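PDB 2IMZ: endonuclease PI-MtuI from Mycobacterium tuberculosis, which probably excises itself from its RecA host protein by protein splicing, the fragment here being the intein's splicing domain. Local coordinates for residues R7-V12 against H30-A35; H41-V46 against L151-L156; A65-T70 against L159-V164; Q95-D100 against E131-V136. The protein carries 1 engineered substitution. All coordinates share one frame; numbering follows the deposited sequence.

Interaction 1. Residues R7-V12 against H30-A35; sequences RIFDPV and HVVAAA
Val12 CG2 sits over one face of the His30 imidazole, 4.0 Å from the ring centroid, a CH-pi contact, while a water lies in the ring plane at the imidazole edge. The other ring, Phe9, carries Pro11 N over the middle of one face and is met obliquely by Val32, Phe9 CD2 to Val32 CG2 at 3.7 Å. This is a corner of the all-beta intein splicing fold: strand 7-9 runs at 82° to strand 30-34 and then breaks away through an Asx turn, in which Asp10 OD1 accepts from Val12 N (2.8 Å) and also from Thr13 N. The other carboxylate oxygen does the work across the contact. With CG anti to the backbone N (chi1 179°), Asp10 reaches over to take His30 N on OD2 at 2.9 Å, a nearly straight bond (169°) that arrives from above the carboxylate plane. The in-plane water also links OD2 to His30 ND1, so one aspartate fixes the turn and the start of strand 30-34 together. Around this polar centre the packing is aliphatic. Pro11 CB touches Val32 CG2 at 3.7 Å, and Ile8 CG2 lies alongside Val31 CG1 at 3.8 Å, both residues also resting on Leu159. A second water closes the join, giving a proton to Phe9 O (2.7 Å) and accepting one from Val32 N (3.0 Å).

Interaction 2. Residues H41-V46 against L151-L156; sequences HARPVV and LEVEEL. With ZN (zinc ion), chain C.
An antiparallel strand pair beside a zinc site at the subunit interface brings Val45 opposite Val153 as a non-hydrogen-bonded pair. Backbone bonds flank them: Glu154 N to Pro44 O at 3.0 Å, and Val46 N to Glu152 O at 2.8 Å. Glu152 bends at chi2 (-54°) and turns its end away from segment 41-46, giving OE1 to the zinc ion at 2.2 Å. His157 of the same chain and His167 of the second subunit bind the same metal, and Glu152 OE2 makes a salt bridge with Lys74 of that subunit. Val45 CG1 meets Leu151 CD2 at 4.0 Å. Next along, Arg43 CB presses on Val153 CG1, and its chain bends at chi2 toward the loop 154-156. Its guanidinium presents the NE/NH2 edge to Glu155, the planes nearly coplanar (23° apart), and grips a single oxygen: OE1 lies 2.7 Å from NE and 2.8 Å from NH2. Leu156 CD1 lies over one guanidinium face, toward its rim, and NH1 bonds to Ala42 O at 3.0 Å. Held along two edges, the arginine is fixed in rotation and probably draws negative charge toward OE1, while OE2 has a long, weak ion pair with Lys36 of the second subunit.

Interaction 3. Residues A65-T70 against L159-V164; sequences AILWAT and LVAEGV. Engineered in segment 65-70: Leu67 (natural residue Val).
Glu162 OE1 is held from two directions: Arg7 NH2 makes a salt bridge to it, and Ile66 N reaches it across the contact with a long, weak hydrogen bond of 3.5 Å. The glutamate stands on a type I' beta turn, Ala161 to Val164, closing the tight hairpin of strands 159-161 and 164-166. Both ends of the turn are tied by backbone bonds, Ala161 N to Val164 O and Val164 N to Ala161 O, each 2.9 Å. From there the Glu162 chain, bent at chi2 (-61°), folds over the start of strand 66-69, laying CG 3.3 Å from Ile66 O. A water lies 2.9 Å from Ile66 O and makes a weak contact with Glu162 OE2. Ala65 fits against the turn, its CB 3.3 Å from Glu162 O. Deeper in, the engineered Leu67 sends CD1 toward the hairpin, touching Ala161 CB at 4.2 Å and packing on Val166 too. The joint is thus lightly bonded between the two segments themselves, mostly van der Waals contact around one buried carboxylate. That carboxylate's charge is probably balanced chiefly by Arg7, the weak Ile66 N-H adding a little.

Interaction 4. Residues Q95-D100 against E131-V136; sequences QPRRFD and ELRYSV
Arg97 NH2 donates to Ser135 OG at 2.7 Å, and Gln95 N donates to Arg133 O at the same length, 2.7 Å, in an almost straight bond (170°). The second belongs to a short antiparallel beta-bridge pairing at the surface of the all-beta intein splicing domain, which brings the loop after strand 92-94 alongside the approach to the long strand 134-153. Its bridge is the hydrogen-bonded pair Arg97 and Glu131, joined by Arg97 N to Glu131 O at 3.0 Å and by Glu131 N to Arg97 O at 2.9 Å. Arg133 N to Gln95 O adds a weak return bond. Arg97 runs extended from CG to NE, which carries its guanidinium past Arg133 to the serine, 17° out of the guanidinium plane. On the way Arg133 CB lies over one face, offset toward the rim. Arg133 curls at chi2 and chi3, bringing its guanidinium under Arg97 NH1, with the planes 51° apart; the two NH1 atoms are 3.8 Å apart, a like-charge approach. On the inner side, Pro96 CG touches Leu132 CD1 at 4.2 Å, and both residues rest on Val165. One water donates to Arg97 O (2.9 Å) and accepts from Arg133 NH1 (3.3 Å).

Interaction 3 lies nearest the middle of the chain and is buried; interactions 1 and 2 are partly buried, and interaction 4 is on the surface. Strands 30-34 and 40-52 are neighbours in one sheet, so interactions 1 and 2 touch through probable backbone bonds and Val31 against Val153. Strand 134-153 serves both interaction 2 and interaction 4, about 20 Å apart between centres. Arg7 of interaction 1 reaches Glu162 of interaction 3, while Gly163 and Val160 there lean on Gln95 and Pro96 of interaction 4. Chemistry follows place: a turn-forming aspartate at the corner, zinc and a salt bridge at the subunit interface, one carboxylate inside, backbone bonds and two neighbouring arginines outside.

Interaction 1. Residues R7-V12 against H30-A35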
loop_
_atom_site.group_PDB
_atom_site.type_symbol
_atom_site.label_atom_id
_atom_site.label_comp_id
_atom_site.label_asym_id
_atom_site.label_seq_id
_atom_site.Cartn_x
_atom_site.Cartn_y
_atom_site.Cartn_z
ATOM N N ARG A 7 12.800 -10.997 -6.058
ATOM C CA ARG A 7 13.120 -11.945 -4.994
ATOM C C ARG A 7 12.727 -11.445 -3.610
ATOM O O ARG A 7 13.156 -10.375 -3.171
ATOM C CB ARG A 7 14.616 -12.288 -5.054
ATOM C CG ARG A 7 14.965 -13.094 -6.301
ATOM C CD ARG A 7 16.441 -13.046 -6.667
ATOM N NE ARG A 7 16.872 -11.701 -7.036
ATOM C CZ ARG A 7 17.989 -11.435 -7.706
ATOM N NH1 ARG A 7 18.788 -12.424 -8.087
ATOM N NH2 ARG A 7 18.314 -10.176 -7.988
ATOM N N ILE A 8 11.897 -12.236 -2.933
ATOM C CA ILE A 8 11.401 -11.909 -1.600
ATOM C C ILE A 8 11.985 -12.865 -0.565
ATOM O O ILE A 8 11.802 -14.077 -0.659
ATOM C CB ILE A 8 9.863 -12.029 -1.534
ATOM C CG1 ILE A 8 9.218 -11.212 -2.657
ATOM C CG2 ILE A 8 9.362 -11.558 -0.171
ATOM C CD1 ILE A 8 9.523 -9.740 -2.601
ATOM N N PHE A 9 12.679 -12.306 0.418
ATOM C CA PHE A 9 13.313 -13.085 1.477
ATOM C C PHE A 9 12.364 -13.402 2.633
ATOM O O PHE A 9 11.724 -12.507 3.175
ATOM C CB PHE A 9 14.525 -12.303 2.000
ATOM C CG PHE A 9 15.196 -12.918 3.205
ATOM C CD1 PHE A 9 15.637 -14.235 3.182
ATOM C CD2 PHE A 9 15.443 -12.149 4.339
ATOM C CE1 PHE A 9 16.324 -14.777 4.273
ATOM C CE2 PHE A 9 16.127 -12.682 5.433
ATOM C CZ PHE A 9 16.568 -13.997 5.398
ATOM N N ASP A 10 12.273 -14.683 2.993
ATOM C CA ASP A 10 11.440 -15.120 4.116
ATOM C C ASP A 10 12.443 -15.321 5.254
ATOM O O ASP A 10 13.194 -16.294 5.260
ATOM C CB ASP A 10 10.741 -16.446 3.797
ATOM C CG ASP A 10 9.877 -16.939 4.948
ATOM O OD1 ASP A 10 10.270 -16.725 6.112
ATOM O OD2 ASP A 10 8.817 -17.552 4.695
ATOM N N PRO A 11 12.469 -14.392 6.224
ATOM C CA PRO A 11 13.390 -14.456 7.363
ATOM C C PRO A 11 13.204 -15.630 8.312
ATOM O O PRO A 11 14.111 -15.958 9.082
ATOM C CB PRO A 11 13.163 -13.118 8.054
ATOM C CG PRO A 11 11.703 -12.892 7.831
ATOM C CD PRO A 11 11.554 -13.244 6.365
ATOM N N VAL A 12 12.039 -16.260 8.256
ATOM C CA VAL A 12 11.753 -17.394 9.127
ATOM C C VAL A 12 12.399 -18.682 8.622
ATOM O O VAL A 12 13.042 -19.407 9.385
ATOM C CB VAL A 12 10.239 -17.612 9.260
ATOM C CG1 VAL A 12 9.960 -18.836 10.136
ATOM C CG2 VAL A 12 9.594 -16.377 9.854
ATOM N N HIS A 30 6.603 -15.709 5.078
ATOM C CA HIS A 30 6.843 -14.589 5.975
ATOM C C HIS A 30 7.812 -13.689 5.225
ATOM O O HIS A 30 8.537 -14.151 4.339
ATOM C CB HIS A 30 7.493 -15.033 7.287
ATOM C CG HIS A 30 6.521 -15.577 8.284
ATOM N ND1 HIS A 30 6.095 -16.888 8.270
ATOM C CD2 HIS A 30 5.864 -14.978 9.304
ATOM C CE1 HIS A 30 5.214 -17.071 9.238
ATOM N NE2 HIS A 30 5.057 -15.928 9.880
ATOM N N VAL A 31 7.809 -12.407 5.565
ATOM C CA VAL A 31 8.709 -11.454 4.929
ATOM C C VAL A 31 9.342 -10.609 6.014
ATOM O O VAL A 31 8.934 -10.663 7.175
ATOM C CB VAL A 31 7.958 -10.486 3.979
ATOM C CG1 VAL A 31 7.218 -11.261 2.915
ATOM C CG2 VAL A 31 7.000 -9.604 4.781
ATOM N N VAL A 32 10.358 -9.844 5.635
ATOM C CA VAL A 32 10.991 -8.925 6.566
ATOM C C VAL A 32 10.163 -7.656 6.401
ATOM O O VAL A 32 10.114 -7.081 5.311
ATOM C CB VAL A 32 12.448 -8.609 6.177
ATOM C CG1 VAL A 32 13.004 -7.532 7.112
ATOM C CG2 VAL A 32 13.297 -9.865 6.249
ATOM N N ALA A 33 9.493 -7.239 7.469
ATOM C CA ALA A 33 8.662 -6.043 7.423
ATOM C C ALA A 33 9.189 -4.987 8.379
ATOM O O ALA A 33 9.640 -5.303 9.479
ATOM C CB ALA A 33 7.218 -6.396 7.778
ATOM N N ALA A 34 9.131 -3.730 7.952
ATOM C CA ALA A 34 9.596 -2.620 8.771
ATOM C C ALA A 34 8.439 -1.963 9.510
ATOM O O ALA A 34 7.391 -1.693 8.923
ATOM C CB ALA A 34 10.303 -1.587 7.897
ATOM N N ALA A 35 8.642 -1.702 10.799
ATOM C CA ALA A 35 7.634 -1.053 11.632
ATOM C C ALA A 35 7.854 0.458 11.572
ATOM O O ALA A 35 8.843 0.925 11.008
ATOM C CB ALA A 35 7.745 -1.551 13.072
HETATM O O HOH W 1 11.119 -9.907 2.756
HETATM O O HOH W 2 7.485 -18.862 6.878
#

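Interaction 2. Residues H41-V46 against L151-L156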
loop_
_atom_site.group_PDB
_atom_site.type_symbol
_atom_site.label_atom_id
_atom_site.label_comp_id
_atom_site.label_asym_id
_atom_site.label_seq_id
_atom_site.Cartn_x
_atom_site.Cartn_y
_atom_site.Cartn_z
ATOM N N HIS A 41 10.512 -6.897 11.603
ATOM C CA HIS A 41 9.787 -8.036 12.155
ATOM C C HIS A 41 9.342 -9.010 11.081
ATOM O O HIS A 41 9.123 -8.629 9.933
ATOM C CB HIS A 41 8.536 -7.554 12.895
ATOM C CG HIS A 41 8.802 -6.487 13.907
ATOM N ND1 HIS A 41 9.120 -5.192 13.560
ATOM C CD2 HIS A 41 8.811 -6.527 15.260
ATOM C CE1 HIS A 41 9.312 -4.480 14.655
ATOM N NE2 HIS A 41 9.132 -5.267 15.700
ATOM N N ALA A 42 9.193 -10.273 11.462
ATOM C CA ALA A 42 8.724 -11.277 10.521
ATOM C C ALA A 42 7.202 -11.179 10.503
ATOM O O ALA A 42 6.554 -11.276 11.544
ATOM C CB ALA A 42 9.156 -12.669 10.966
ATOM N N ARG A 43 6.632 -10.973 9.325
ATOM C CA ARG A 43 5.185 -10.872 9.199
ATOM C C ARG A 43 4.731 -11.715 8.014
ATOM O O ARG A 43 5.409 -11.785 6.989
ATOM C CB ARG A 43 4.766 -9.405 9.026
ATOM C CG ARG A 43 4.856 -8.571 10.309
ATOM C CD ARG A 43 3.819 -9.032 11.341
ATOM N NE ARG A 43 3.813 -8.220 12.557
ATOM C CZ ARG A 43 4.661 -8.366 13.573
ATOM N NH1 ARG A 43 5.603 -9.299 13.534
ATOM N NH2 ARG A 43 4.559 -7.582 14.640
ATOM N N PRO A 44 3.574 -12.377 8.144
ATOM C CA PRO A 44 3.034 -13.226 7.083
ATOM C C PRO A 44 2.287 -12.508 5.964
ATOM O O PRO A 44 1.653 -11.474 6.183
ATOM C CB PRO A 44 2.122 -14.176 7.852
ATOM C CG PRO A 44 1.547 -13.280 8.892
ATOM C CD PRO A 44 2.763 -12.499 9.373
ATOM N N VAL A 45 2.381 -13.066 4.761
ATOM C CA VAL A 45 1.678 -12.530 3.606
ATOM C C VAL A 45 0.248 -13.039 3.766
ATOM O O VAL A 45 0.042 -14.224 4.034
ATOM C CB VAL A 45 2.277 -13.071 2.292
ATOM C CG1 VAL A 45 1.422 -12.645 1.101
ATOM C CG2 VAL A 45 3.704 -12.546 2.130
ATOM N N VAL A 46 -0.727 -12.145 3.619
ATOM C CA VAL A 46 -2.131 -12.513 3.781
ATOM C C VAL A 46 -2.989 -12.324 2.531
ATOM O O VAL A 46 -4.122 -12.806 2.475
ATOM C CB VAL A 46 -2.760 -11.736 4.956
ATOM C CG1 VAL A 46 -2.114 -12.180 6.262
ATOM C CG2 VAL A 46 -2.573 -10.240 4.763
ATOM N N LEU A 151 1.806 -7.932 -2.905
ATOM C CA LEU A 151 1.527 -8.780 -1.747
ATOM C C LEU A 151 1.068 -7.936 -0.569
ATOM O O LEU A 151 1.498 -6.793 -0.420
ATOM C CB LEU A 151 2.789 -9.539 -1.324
ATOM C CG LEU A 151 3.458 -10.487 -2.322
ATOM C CD1 LEU A 151 4.818 -10.933 -1.778
ATOM C CD2 LEU A 151 2.551 -11.690 -2.569
ATOM N N GLU A 152 0.183 -8.488 0.258
ATOM C CA GLU A 152 -0.257 -7.789 1.457
ATOM C C GLU A 152 0.394 -8.497 2.629
ATOM O O GLU A 152 0.298 -9.721 2.758
ATOM C CB GLU A 152 -1.777 -7.821 1.630
ATOM C CG GLU A 152 -2.510 -6.698 0.921
ATOM C CD GLU A 152 -1.986 -5.314 1.290
ATOM O OE1 GLU A 152 -1.991 -4.937 2.489
ATOM O OE2 GLU A 152 -1.564 -4.597 0.368
ATOM N N VAL A 153 1.062 -7.713 3.465
ATOM C CA VAL A 153 1.764 -8.206 4.641
ATOM C C VAL A 153 0.998 -7.772 5.880
ATOM O O VAL A 153 0.763 -6.584 6.098
ATOM C CB VAL A 153 3.201 -7.636 4.698
ATOM C CG1 VAL A 153 3.913 -8.111 5.960
ATOM C CG2 VAL A 153 3.976 -8.074 3.462
ATOM N N GLU A 154 0.611 -8.746 6.692
ATOM C CA GLU A 154 -0.142 -8.461 7.903
ATOM C C GLU A 154 0.458 -7.367 8.784
ATOM O O GLU A 154 1.673 -7.311 8.997
ATOM C CB GLU A 154 -0.296 -9.739 8.725
ATOM C CG GLU A 154 -0.915 -9.517 10.091
ATOM C CD GLU A 154 -0.865 -10.761 10.946
ATOM O OE1 GLU A 154 -1.598 -11.720 10.638
ATOM O OE2 GLU A 154 -0.083 -10.782 11.920
ATOM N N GLU A 155 -0.427 -6.500 9.272
ATOM C CA GLU A 155 -0.102 -5.401 10.180
ATOM C C GLU A 155 0.817 -4.261 9.733
ATOM O O GLU A 155 0.412 -3.096 9.745
ATOM C CB GLU A 155 0.434 -5.975 11.505
ATOM C CG GLU A 155 0.783 -4.907 12.550
ATOM C CD GLU A 155 1.380 -5.480 13.828
ATOM O OE1 GLU A 155 2.230 -6.390 13.746
ATOM O OE2 GLU A 155 1.013 -5.003 14.924
ATOM N N LEU A 156 2.044 -4.584 9.337
ATOM C CA LEU A 156 3.010 -3.553 8.978
ATOM C C LEU A 156 2.963 -2.968 7.570
ATOM O O LEU A 156 3.500 -1.889 7.339
ATOM C CB LEU A 156 4.416 -4.053 9.305
ATOM C CG LEU A 156 4.544 -4.441 10.786
ATOM C CD1 LEU A 156 5.951 -4.942 11.085
ATOM C CD2 LEU A 156 4.219 -3.231 11.655
HETATM ZN ZN ZN C . -0.914 -3.041 2.706
#

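Interaction 3. Residues A65-T70 against L159-V164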
loop_
_atom_site.group_PDB
_atom_site.type_symbol
_atom_site.label_atom_id
_atom_site.label_comp_id
_atom_site.label_asym_id
_atom_site.label_seq_id
_atom_site.Cartn_x
_atom_site.Cartn_y
_atom_site.Cartn_z
ATOM N N ALA A 65 21.748 -6.340 -6.214
ATOM C CA ALA A 65 20.342 -6.677 -6.433
ATOM C C ALA A 65 19.708 -5.635 -7.346
ATOM O O ALA A 65 20.121 -4.481 -7.356
ATOM C CB ALA A 65 19.597 -6.733 -5.102
ATOM N N ILE A 66 18.717 -6.047 -8.133
ATOM C CA ILE A 66 18.039 -5.110 -9.017
ATOM C C ILE A 66 16.543 -5.166 -8.780
ATOM O O ILE A 66 15.902 -6.190 -9.005
ATOM C CB ILE A 66 18.296 -5.404 -10.512
ATOM C CG1 ILE A 66 19.783 -5.244 -10.837
ATOM C CG2 ILE A 66 17.479 -4.436 -11.371
ATOM C CD1 ILE A 66 20.120 -5.479 -12.307
ATOM N N LEU A 67 15.993 -4.056 -8.316
ATOM C CA LEU A 67 14.567 -3.975 -8.055
ATOM C C LEU A 67 13.846 -3.461 -9.299
ATOM O O LEU A 67 14.102 -2.348 -9.754
ATOM C CB LEU A 67 14.307 -3.027 -6.885
ATOM C CG LEU A 67 12.840 -2.786 -6.513
ATOM C CD1 LEU A 67 12.211 -4.075 -5.992
ATOM C CD2 LEU A 67 12.761 -1.696 -5.470
ATOM N N TRP A 68 12.965 -4.287 -9.855
ATOM C CA TRP A 68 12.174 -3.898 -11.020
ATOM C C TRP A 68 10.764 -3.631 -10.505
ATOM O O TRP A 68 10.090 -4.540 -10.018
ATOM C CB TRP A 68 12.131 -5.018 -12.063
ATOM C CG TRP A 68 13.421 -5.209 -12.813
ATOM C CD1 TRP A 68 14.365 -6.167 -12.593
ATOM C CD2 TRP A 68 13.891 -4.425 -13.911
ATOM N NE1 TRP A 68 15.399 -6.031 -13.494
ATOM C CE2 TRP A 68 15.132 -4.967 -14.314
ATOM C CE3 TRP A 68 13.385 -3.313 -14.598
ATOM C CZ2 TRP A 68 15.874 -4.435 -15.376
ATOM C CZ3 TRP A 68 14.124 -2.784 -15.653
ATOM C CH2 TRP A 68 15.354 -3.348 -16.030
ATOM N N ALA A 69 10.319 -2.385 -10.601
ATOM C CA ALA A 69 8.996 -2.028 -10.110
ATOM C C ALA A 69 8.379 -0.935 -10.962
ATOM O O ALA A 69 9.075 -0.263 -11.721
ATOM C CB ALA A 69 9.100 -1.556 -8.662
ATOM N N THR A 70 7.068 -0.768 -10.842
ATOM C CA THR A 70 6.382 0.278 -11.581
ATOM C C THR A 70 6.911 1.589 -11.018
ATOM O O THR A 70 7.247 1.673 -9.836
ATOM C CB THR A 70 4.862 0.204 -11.373
ATOM O OG1 THR A 70 4.570 0.232 -9.970
ATOM C CG2 THR A 70 4.306 -1.076 -11.986
ATOM N N LEU A 159 7.531 -4.727 3.171
ATOM C CA LEU A 159 8.268 -5.971 2.970
ATOM C C LEU A 159 9.569 -5.700 2.243
ATOM O O LEU A 159 9.727 -4.672 1.588
ATOM C CB LEU A 159 7.457 -6.981 2.150
ATOM C CG LEU A 159 7.324 -6.681 0.654
ATOM C CD1 LEU A 159 7.074 -7.967 -0.123
ATOM C CD2 LEU A 159 6.203 -5.683 0.449
ATOM N N VAL A 160 10.502 -6.634 2.368
ATOM C CA VAL A 160 11.780 -6.505 1.703
ATOM C C VAL A 160 11.704 -7.271 0.390
ATOM O O VAL A 160 11.343 -8.448 0.363
ATOM C CB VAL A 160 12.921 -7.063 2.581
ATOM C CG1 VAL A 160 14.200 -7.199 1.759
ATOM C CG2 VAL A 160 13.156 -6.130 3.761
ATOM N N ALA A 161 12.009 -6.570 -0.698
ATOM C CA ALA A 161 12.013 -7.142 -2.042
ATOM C C ALA A 161 13.368 -6.760 -2.625
ATOM O O ALA A 161 13.736 -5.584 -2.604
ATOM C CB ALA A 161 10.883 -6.538 -2.874
ATOM N N GLU A 162 14.101 -7.746 -3.139
ATOM C CA GLU A 162 15.435 -7.513 -3.687
ATOM C C GLU A 162 16.304 -6.821 -2.630
ATOM O O GLU A 162 17.172 -6.003 -2.950
ATOM C CB GLU A 162 15.377 -6.660 -4.960
ATOM C CG GLU A 162 14.806 -7.378 -6.176
ATOM C CD GLU A 162 15.625 -8.590 -6.580
ATOM O OE1 GLU A 162 16.870 -8.503 -6.544
ATOM O OE2 GLU A 162 15.030 -9.624 -6.948
ATOM N N GLY A 163 16.051 -7.161 -1.367
ATOM C CA GLY A 163 16.808 -6.598 -0.263
ATOM C C GLY A 163 16.467 -5.177 0.152
ATOM O O GLY A 163 17.068 -4.658 1.090
ATOM N N VAL A 164 15.493 -4.562 -0.517
ATOM C CA VAL A 164 15.087 -3.182 -0.242
ATOM C C VAL A 164 13.704 -3.137 0.410
ATOM O O VAL A 164 12.823 -3.896 0.025
ATOM C CB VAL A 164 15.019 -2.374 -1.566
ATOM C CG1 VAL A 164 14.615 -0.931 -1.289
ATOM C CG2 VAL A 164 16.362 -2.424 -2.273
HETATM O O HOH W 3 14.494 -8.660 -9.725
#

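Interaction 4. Residues Q95-D100 against E131-V136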
loop_
_atom_site.group_PDB
_atom_site.type_symbol
_atom_site.label_atom_id
_atom_site.label_comp_id
_atom_site.label_asym_id
_atom_site.label_seq_id
_atom_site.Cartn_x
_atom_site.Cartn_y
_atom_site.Cartn_z
ATOM N N GLN A 95 17.823 -0.843 3.292
ATOM C CA GLN A 95 18.272 -2.207 3.002
ATOM C C GLN A 95 18.662 -2.889 4.308
ATOM O O GLN A 95 19.760 -2.678 4.827
ATOM C CB GLN A 95 19.479 -2.189 2.057
ATOM C CG GLN A 95 20.087 -3.574 1.813
ATOM C CD GLN A 95 21.374 -3.522 1.009
ATOM O OE1 GLN A 95 21.362 -3.616 -0.220
ATOM N NE2 GLN A 95 22.496 -3.363 1.704
ATOM N N PRO A 96 17.760 -3.708 4.864
ATOM C CA PRO A 96 18.027 -4.417 6.119
ATOM C C PRO A 96 19.215 -5.368 6.020
ATOM O O PRO A 96 19.366 -6.084 5.032
ATOM C CB PRO A 96 16.716 -5.153 6.377
ATOM C CG PRO A 96 15.698 -4.224 5.783
ATOM C CD PRO A 96 16.345 -3.849 4.476
ATOM N N ARG A 97 20.063 -5.369 7.043
ATOM C CA ARG A 97 21.226 -6.247 7.058
ATOM C C ARG A 97 21.454 -6.791 8.459
ATOM O O ARG A 97 21.220 -6.093 9.443
ATOM C CB ARG A 97 22.494 -5.497 6.643
ATOM C CG ARG A 97 22.418 -4.690 5.361
ATOM C CD ARG A 97 23.730 -3.943 5.187
ATOM N NE ARG A 97 23.622 -2.792 4.296
ATOM C CZ ARG A 97 24.532 -1.828 4.225
ATOM N NH1 ARG A 97 25.611 -1.881 4.995
ATOM N NH2 ARG A 97 24.366 -0.809 3.393
ATOM N N ARG A 98 21.913 -8.036 8.539
ATOM C CA ARG A 98 22.215 -8.658 9.819
ATOM C C ARG A 98 23.654 -8.306 10.185
ATOM O O ARG A 98 24.478 -8.054 9.311
ATOM C CB ARG A 98 22.083 -10.181 9.730
ATOM C CG ARG A 98 20.660 -10.687 9.628
ATOM C CD ARG A 98 20.627 -12.201 9.469
ATOM N NE ARG A 98 21.356 -12.888 10.531
ATOM C CZ ARG A 98 21.033 -12.829 11.818
ATOM N NH1 ARG A 98 19.990 -12.111 12.204
ATOM N NH2 ARG A 98 21.752 -13.486 12.720
ATOM N N PHE A 99 23.941 -8.280 11.482
ATOM C CA PHE A 99 25.280 -7.981 11.987
ATOM C C PHE A 99 26.329 -8.848 11.282
ATOM O O PHE A 99 26.195 -10.068 11.240
ATOM C CB PHE A 99 25.307 -8.255 13.493
ATOM C CG PHE A 99 26.657 -8.081 14.120
ATOM C CD1 PHE A 99 27.253 -6.831 14.177
ATOM C CD2 PHE A 99 27.327 -9.174 14.660
ATOM C CE1 PHE A 99 28.503 -6.663 14.765
ATOM C CE2 PHE A 99 28.575 -9.018 15.249
ATOM C CZ PHE A 99 29.163 -7.761 15.301
ATOM N N ASP A 100 27.371 -8.226 10.731
ATOM C CA ASP A 100 28.412 -8.992 10.048
ATOM C C ASP A 100 29.793 -8.842 10.681
ATOM O O ASP A 100 30.761 -9.455 10.229
ATOM C CB ASP A 100 28.478 -8.627 8.556
ATOM C CG ASP A 100 28.810 -7.164 8.314
ATOM O OD1 ASP A 100 29.206 -6.460 9.267
ATOM O OD2 ASP A 100 28.685 -6.718 7.152
ATOM N N GLU A 131 18.954 -5.256 11.016
ATOM C CA GLU A 131 18.942 -3.845 11.378
ATOM C C GLU A 131 18.654 -3.042 10.116
ATOM O O GLU A 131 19.117 -3.396 9.033
ATOM C CB GLU A 131 20.306 -3.430 11.943
ATOM C CG GLU A 131 20.285 -2.112 12.704
ATOM C CD GLU A 131 21.674 -1.580 13.002
ATOM O OE1 GLU A 131 22.577 -2.392 13.286
ATOM O OE2 GLU A 131 21.858 -0.344 12.961
ATOM N N LEU A 132 17.887 -1.966 10.248
ATOM C CA LEU A 132 17.581 -1.139 9.091
ATOM C C LEU A 132 18.817 -0.318 8.741
ATOM O O LEU A 132 19.266 0.513 9.527
ATOM C CB LEU A 132 16.398 -0.214 9.396
ATOM C CG LEU A 132 15.874 0.656 8.250
ATOM C CD1 LEU A 132 15.423 -0.222 7.096
ATOM C CD2 LEU A 132 14.713 1.504 8.751
ATOM N N ARG A 133 19.381 -0.581 7.568
ATOM C CA ARG A 133 20.561 0.135 7.094
ATOM C C ARG A 133 20.179 0.775 5.769
ATOM O O ARG A 133 19.091 0.533 5.250
ATOM C CB ARG A 133 21.726 -0.836 6.875
ATOM C CG ARG A 133 22.073 -1.693 8.089
ATOM C CD ARG A 133 22.592 -0.846 9.238
ATOM N NE ARG A 133 23.826 -0.148 8.888
ATOM C CZ ARG A 133 24.994 -0.747 8.677
ATOM N NH1 ARG A 133 25.100 -2.065 8.780
ATOM N NH2 ARG A 133 26.062 -0.025 8.363
ATOM N N TYR A 134 21.073 1.583 5.215
ATOM C CA TYR A 134 20.793 2.239 3.950
ATOM C C TYR A 134 21.874 1.938 2.927
ATOM O O TYR A 134 23.056 1.839 3.262
ATOM C CB TYR A 134 20.660 3.748 4.169
ATOM C CG TYR A 134 19.414 4.118 4.943
ATOM C CD1 TYR A 134 18.175 4.206 4.305
ATOM C CD2 TYR A 134 19.459 4.323 6.320
ATOM C CE1 TYR A 134 17.014 4.486 5.017
ATOM C CE2 TYR A 134 18.302 4.604 7.045
ATOM C CZ TYR A 134 17.084 4.682 6.388
ATOM O OH TYR A 134 15.935 4.953 7.099
ATOM N N SER A 135 21.455 1.768 1.679
ATOM C CA SER A 135 22.376 1.482 0.588
ATOM C C SER A 135 22.036 2.372 -0.591
ATOM O O SER A 135 20.874 2.715 -0.801
ATOM C CB SER A 135 22.278 0.013 0.178
ATOM O OG SER A 135 22.767 -0.825 1.209
ATOM N N VAL A 136 23.052 2.746 -1.364
ATOM C CA VAL A 136 22.844 3.614 -2.508
ATOM C C VAL A 136 22.448 2.883 -3.781
ATOM O O VAL A 136 22.745 1.700 -3.962
ATOM C CB VAL A 136 24.112 4.449 -2.814
ATOM C CG1 VAL A 136 24.454 5.321 -1.622
ATOM C CG2 VAL A 136 25.280 3.530 -3.159
HETATM O O HOH W 4 23.578 -4.561 10.232
#